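Local coordinates for hexokinase (Schistosoma mansoni, PDB 1BDG), which catalyses the first step of glycolysis, transferring a phosphate from ATP to glucose and other hexoses to give the hexose 6-phosphate, at residues T61-L73 / G77-G89. Residues are numbered along the deposited sequence; the frame is centred on the assembly and turned at random.
With SO4 (sulfate ion), chain C.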
loop_
_atom_site.group_PDB
_atom_site.type_symbol
_atom_site.label_atom_id
_atom_site.label_comp_id
_atom_site.label_asym_id
_atom_site.label_seq_id
_atom_site.Cartn_x
_atom_site.Cartn_y
_atom_site.Cartn_z
ATOM N N THR A 61 2.044 -16.817 -13.819
ATOM C CA THR A 61 0.777 -16.494 -13.159
ATOM C C THR A 61 -0.296 -17.569 -13.322
ATOM O O THR A 61 -0.469 -18.143 -14.399
ATOM C CB THR A 61 0.190 -15.162 -13.666
ATOM O OG1 THR A 61 0.194 -15.165 -15.096
ATOM C CG2 THR A 61 0.998 -13.966 -13.131
ATOM N N PRO A 62 -1.068 -17.814 -12.254
ATOM C CA PRO A 62 -2.135 -18.812 -12.255
ATOM C C PRO A 62 -3.095 -18.697 -13.431
ATOM O O PRO A 62 -3.683 -17.643 -13.691
ATOM C CB PRO A 62 -2.810 -18.568 -10.908
ATOM C CG PRO A 62 -1.621 -18.225 -10.029
ATOM C CD PRO A 62 -0.919 -17.216 -10.911
ATOM N N ASN A 63 -3.244 -19.817 -14.130
ATOM C CA ASN A 63 -4.115 -19.917 -15.307
ATOM C C ASN A 63 -5.556 -20.336 -14.994
ATOM O O ASN A 63 -6.458 -20.131 -15.805
ATOM C CB ASN A 63 -3.501 -20.910 -16.291
ATOM C CG ASN A 63 -3.039 -22.176 -15.608
ATOM O OD1 ASN A 63 -3.784 -22.774 -14.832
ATOM N ND2 ASN A 63 -1.791 -22.558 -15.837
ATOM N N GLY A 64 -5.764 -20.977 -13.843
ATOM C CA GLY A 64 -7.105 -21.391 -13.476
ATOM C C GLY A 64 -7.331 -22.889 -13.466
ATOM O O GLY A 64 -8.362 -23.348 -12.965
ATOM N N THR A 65 -6.394 -23.658 -14.011
ATOM C CA THR A 65 -6.524 -25.117 -14.026
ATOM C C THR A 65 -6.233 -25.694 -12.629
ATOM O O THR A 65 -6.526 -26.859 -12.344
ATOM C CB THR A 65 -5.546 -25.747 -15.056
ATOM O OG1 THR A 65 -4.178 -25.562 -14.626
ATOM C CG2 THR A 65 -5.759 -25.099 -16.440
ATOM N N GLU A 66 -5.625 -24.869 -11.775
ATOM C CA GLU A 66 -5.272 -25.251 -10.408
ATOM C C GLU A 66 -6.449 -25.902 -9.662
ATOM O O GLU A 66 -7.585 -25.396 -9.717
ATOM C CB GLU A 66 -4.773 -24.028 -9.636
ATOM C CG GLU A 66 -3.580 -23.295 -10.269
ATOM C CD GLU A 66 -3.992 -22.117 -11.114
ATOM O OE1 GLU A 66 -5.065 -21.552 -10.849
ATOM O OE2 GLU A 66 -3.259 -21.736 -12.047
ATOM N N THR A 67 -6.160 -27.019 -8.979
ATOM C CA THR A 67 -7.145 -27.801 -8.216
ATOM C C THR A 67 -6.697 -28.041 -6.789
ATOM O O THR A 67 -5.508 -28.166 -6.517
ATOM C CB THR A 67 -7.387 -29.179 -8.874
ATOM O OG1 THR A 67 -6.129 -29.845 -9.106
ATOM C CG2 THR A 67 -8.126 -28.998 -10.199
ATOM N N GLY A 68 -7.653 -28.086 -5.873
ATOM C CA GLY A 68 -7.331 -28.301 -4.471
ATOM C C GLY A 68 -8.096 -27.369 -3.539
ATOM O O GLY A 68 -9.062 -26.696 -3.962
ATOM N N ASN A 69 -7.690 -27.374 -2.263
ATOM C CA ASN A 69 -8.278 -26.536 -1.203
ATOM C C ASN A 69 -7.091 -26.015 -0.372
ATOM O O ASN A 69 -6.286 -26.816 0.126
ATOM C CB ASN A 69 -9.204 -27.365 -0.299
ATOM C CG ASN A 69 -9.854 -26.523 0.821
ATOM O OD1 ASN A 69 -9.845 -26.906 2.008
ATOM N ND2 ASN A 69 -10.435 -25.384 0.441
ATOM N N PHE A 70 -6.954 -24.693 -0.252
ATOM C CA PHE A 70 -5.838 -24.116 0.488
ATOM C C PHE A 70 -6.286 -23.046 1.458
ATOM O O PHE A 70 -7.388 -22.531 1.351
ATOM C CB PHE A 70 -4.843 -23.484 -0.485
ATOM C CG PHE A 70 -4.455 -24.379 -1.621
ATOM C CD1 PHE A 70 -5.389 -24.731 -2.600
ATOM C CD2 PHE A 70 -3.157 -24.873 -1.713
ATOM C CE1 PHE A 70 -5.041 -25.564 -3.657
ATOM C CE2 PHE A 70 -2.787 -25.708 -2.765
ATOM C CZ PHE A 70 -3.735 -26.058 -3.747
ATOM N N LEU A 71 -5.417 -22.722 2.410
ATOM C CA LEU A 71 -5.680 -21.680 3.392
ATOM C C LEU A 71 -4.902 -20.482 2.885
ATOM O O LEU A 71 -3.997 -20.638 2.066
ATOM C CB LEU A 71 -5.151 -22.073 4.777
ATOM C CG LEU A 71 -5.768 -23.282 5.491
ATOM C CD1 LEU A 71 -5.092 -23.437 6.822
ATOM C CD2 LEU A 71 -7.261 -23.129 5.676
ATOM N N ALA A 72 -5.231 -19.293 3.365
ATOM C CA ALA A 72 -4.529 -18.096 2.930
ATOM C C ALA A 72 -4.688 -17.041 3.995
ATOM O O ALA A 72 -5.802 -16.805 4.461
ATOM C CB ALA A 72 -5.104 -17.604 1.620
ATOM N N LEU A 73 -3.576 -16.459 4.430
ATOM C CA LEU A 73 -3.611 -15.408 5.444
ATOM C C LEU A 73 -3.303 -14.089 4.752
ATOM O O LEU A 73 -2.772 -14.085 3.638
ATOM C CB LEU A 73 -2.558 -15.668 6.527
ATOM C CG LEU A 73 -2.723 -16.853 7.490
ATOM C CD1 LEU A 73 -1.521 -16.947 8.409
ATOM C CD2 LEU A 73 -3.982 -16.672 8.325
ATOM N N GLY A 77 -1.922 -5.179 5.594
ATOM C CA GLY A 77 -2.935 -4.261 5.085
ATOM C C GLY A 77 -3.821 -3.654 6.152
ATOM O O GLY A 77 -3.483 -3.717 7.336
ATOM N N THR A 78 -4.958 -3.093 5.736
ATOM C CA THR A 78 -5.922 -2.456 6.640
ATOM C C THR A 78 -6.455 -3.442 7.685
ATOM O O THR A 78 -6.679 -3.061 8.835
ATOM C CB THR A 78 -7.134 -1.815 5.878
ATOM O OG1 THR A 78 -6.683 -0.819 4.932
ATOM C CG2 THR A 78 -8.082 -1.165 6.886
ATOM N N ASN A 79 -6.684 -4.694 7.292
ATOM C CA ASN A 79 -7.172 -5.698 8.240
ATOM C C ASN A 79 -6.792 -7.160 7.947
ATOM O O ASN A 79 -6.773 -7.626 6.791
ATOM C CB ASN A 79 -8.670 -5.536 8.538
ATOM C CG ASN A 79 -9.513 -5.404 7.292
ATOM O OD1 ASN A 79 -10.447 -4.610 7.250
ATOM N ND2 ASN A 79 -9.240 -6.227 6.295
ATOM N N TYR A 80 -6.446 -7.848 9.030
ATOM C CA TYR A 80 -6.017 -9.234 9.024
ATOM C C TYR A 80 -7.075 -10.237 8.561
ATOM O O TYR A 80 -7.993 -10.582 9.314
ATOM C CB TYR A 80 -5.523 -9.579 10.436
ATOM C CG TYR A 80 -5.110 -11.004 10.632
ATOM C CD1 TYR A 80 -4.060 -11.543 9.928
ATOM C CD2 TYR A 80 -5.816 -11.829 11.492
ATOM C CE1 TYR A 80 -3.727 -12.877 10.060
ATOM C CE2 TYR A 80 -5.491 -13.162 11.640
ATOM C CZ TYR A 80 -4.447 -13.683 10.918
ATOM O OH TYR A 80 -4.127 -15.022 11.047
ATOM N N ARG A 81 -6.947 -10.716 7.328
ATOM C CA ARG A 81 -7.896 -11.699 6.810
ATOM C C ARG A 81 -7.374 -13.126 6.841
ATOM O O ARG A 81 -6.230 -13.399 6.464
ATOM C CB ARG A 81 -8.355 -11.382 5.387
ATOM C CG ARG A 81 -9.461 -10.341 5.278
ATOM C CD ARG A 81 -10.329 -10.598 4.036
ATOM N NE ARG A 81 -9.529 -10.878 2.841
ATOM C CZ ARG A 81 -10.031 -11.118 1.627
ATOM N NH1 ARG A 81 -11.346 -11.124 1.442
ATOM N NH2 ARG A 81 -9.211 -11.304 0.584
ATOM N N VAL A 82 -8.235 -14.029 7.292
ATOM C CA VAL A 82 -7.939 -15.444 7.373
ATOM C C VAL A 82 -8.922 -16.094 6.427
ATOM O O VAL A 82 -10.117 -16.074 6.676
ATOM C CB VAL A 82 -8.149 -15.970 8.783
ATOM C CG1 VAL A 82 -8.131 -17.490 8.770
ATOM C CG2 VAL A 82 -7.031 -15.443 9.694
ATOM N N LEU A 83 -8.416 -16.649 5.333
ATOM C CA LEU A 83 -9.273 -17.242 4.316
ATOM C C LEU A 83 -9.108 -18.743 4.117
ATOM O O LEU A 83 -8.323 -19.396 4.808
ATOM C CB LEU A 83 -9.088 -16.512 2.982
ATOM C CG LEU A 83 -9.128 -14.978 2.988
ATOM C CD1 LEU A 83 -7.835 -14.450 3.583
ATOM C CD2 LEU A 83 -9.302 -14.431 1.581
ATOM N N SER A 84 -9.912 -19.281 3.209
ATOM C CA SER A 84 -9.920 -20.701 2.881
ATOM C C SER A 84 -10.411 -20.753 1.464
ATOM O O SER A 84 -11.523 -20.310 1.177
ATOM C CB SER A 84 -10.898 -21.465 3.766
ATOM O OG SER A 84 -10.857 -22.838 3.438
ATOM N N VAL A 85 -9.598 -21.299 0.577
ATOM C CA VAL A 85 -9.956 -21.333 -0.819
ATOM C C VAL A 85 -9.984 -22.745 -1.386
ATOM O O VAL A 85 -9.212 -23.625 -0.971
ATOM C CB VAL A 85 -8.978 -20.459 -1.663
ATOM C CG1 VAL A 85 -9.616 -20.138 -3.012
ATOM C CG2 VAL A 85 -8.595 -19.156 -0.910
ATOM N N THR A 86 -10.883 -22.941 -2.343
ATOM C CA THR A 86 -11.063 -24.210 -3.025
ATOM C C THR A 86 -11.047 -23.868 -4.509
ATOM O O THR A 86 -11.829 -23.032 -4.986
ATOM C CB THR A 86 -12.397 -24.853 -2.620
ATOM O OG1 THR A 86 -12.182 -25.702 -1.485
ATOM C CG2 THR A 86 -13.025 -25.644 -3.779
ATOM N N LEU A 87 -10.125 -24.477 -5.236
ATOM C CA LEU A 87 -9.996 -24.213 -6.655
ATOM C C LEU A 87 -10.200 -25.559 -7.333
ATOM O O LEU A 87 -9.915 -26.608 -6.741
ATOM C CB LEU A 87 -8.587 -23.703 -6.935
ATOM C CG LEU A 87 -7.996 -22.804 -5.852
ATOM C CD1 LEU A 87 -6.512 -22.954 -5.842
ATOM C CD2 LEU A 87 -8.385 -21.377 -6.067
ATOM N N GLU A 88 -10.744 -25.522 -8.548
ATOM C CA GLU A 88 -11.003 -26.711 -9.368
ATOM C C GLU A 88 -11.129 -26.091 -10.765
ATOM O O GLU A 88 -12.178 -25.505 -11.072
ATOM C CB GLU A 88 -12.354 -27.324 -8.982
ATOM C CG GLU A 88 -12.819 -27.019 -7.535
ATOM C CD GLU A 88 -14.338 -27.100 -7.336
ATOM O OE1 GLU A 88 -15.090 -26.394 -8.061
ATOM O OE2 GLU A 88 -14.773 -27.872 -6.446
ATOM N N GLY A 89 -10.073 -26.130 -11.581
ATOM C CA GLY A 89 -10.153 -25.515 -12.907
ATOM C C GLY A 89 -10.373 -26.398 -14.138
ATOM O O GLY A 89 -10.553 -27.622 -13.974
HETATM S S SO4 C . -4.976 -2.336 2.647
HETATM O O1 SO4 C . -6.116 -1.486 2.352
HETATM O O2 SO4 C . -5.417 -3.635 3.086
HETATM O O3 SO4 C . -4.163 -2.494 1.464
HETATM O O4 SO4 C . -4.183 -1.733 3.681
#
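The Phe-70 ring meets Leu-87 across the strand pair at about a right angle between the side chains, with CE1 of Phe-70 3.7 Å from CD1 of Leu-87; Val-85 O and Thr-67 O lie at the ring's edge. The Tyr-80 ring receives Leu-73 obliquely, the methyl CD2 of Leu-73 lying 4.0 Å from CZ of Tyr-80. The same methyl packs beside CG2 of Val-82, the two side chains pointing the same way. The Arg-81 guanidinium carries CD2 of its own strand's Leu-83 on one face, offset toward the rim, and its NH1 forms a salt bridge with Glu-98 on the neighbouring strand 95-101. Backbone bonds fix the register: Val-85 N donates to Phe-70 O, Leu-83 N reaches Ala-72 O, and Gly-68 and Leu-87 bond reciprocally. The axes of 68-73 and 80-87 meet at 159°, close to antiparallel; the two belong to the hairpin of strands 68-75 and 80-87 in the five-stranded sheet of the small subdomain, an element of the actin-like ATPase fold. Its turn includes Gly-77, Thr-78 and Asn-79, predicted to bind ATP; a sulfate, probably from the crystallisation liquor, sits there, and its O2 accepts from Thr-78 N at 2.7 Å and its O1 from Thr-78 OG1, consistent with a phosphate-binding loop. On the sheet face shared with Thr-86, Asn-69 has CG anti to its N (chi1 -179°), which carries ND2 over toward the facing strand, where it makes a weak bond to Val-85 O (116°). Before the strand, Asn-63 OD1 accepts from Thr-65 N at 2.9 Å, an Asx turn, while Glu-66 OE2 receives Gly-64 N from above the carboxylate plane.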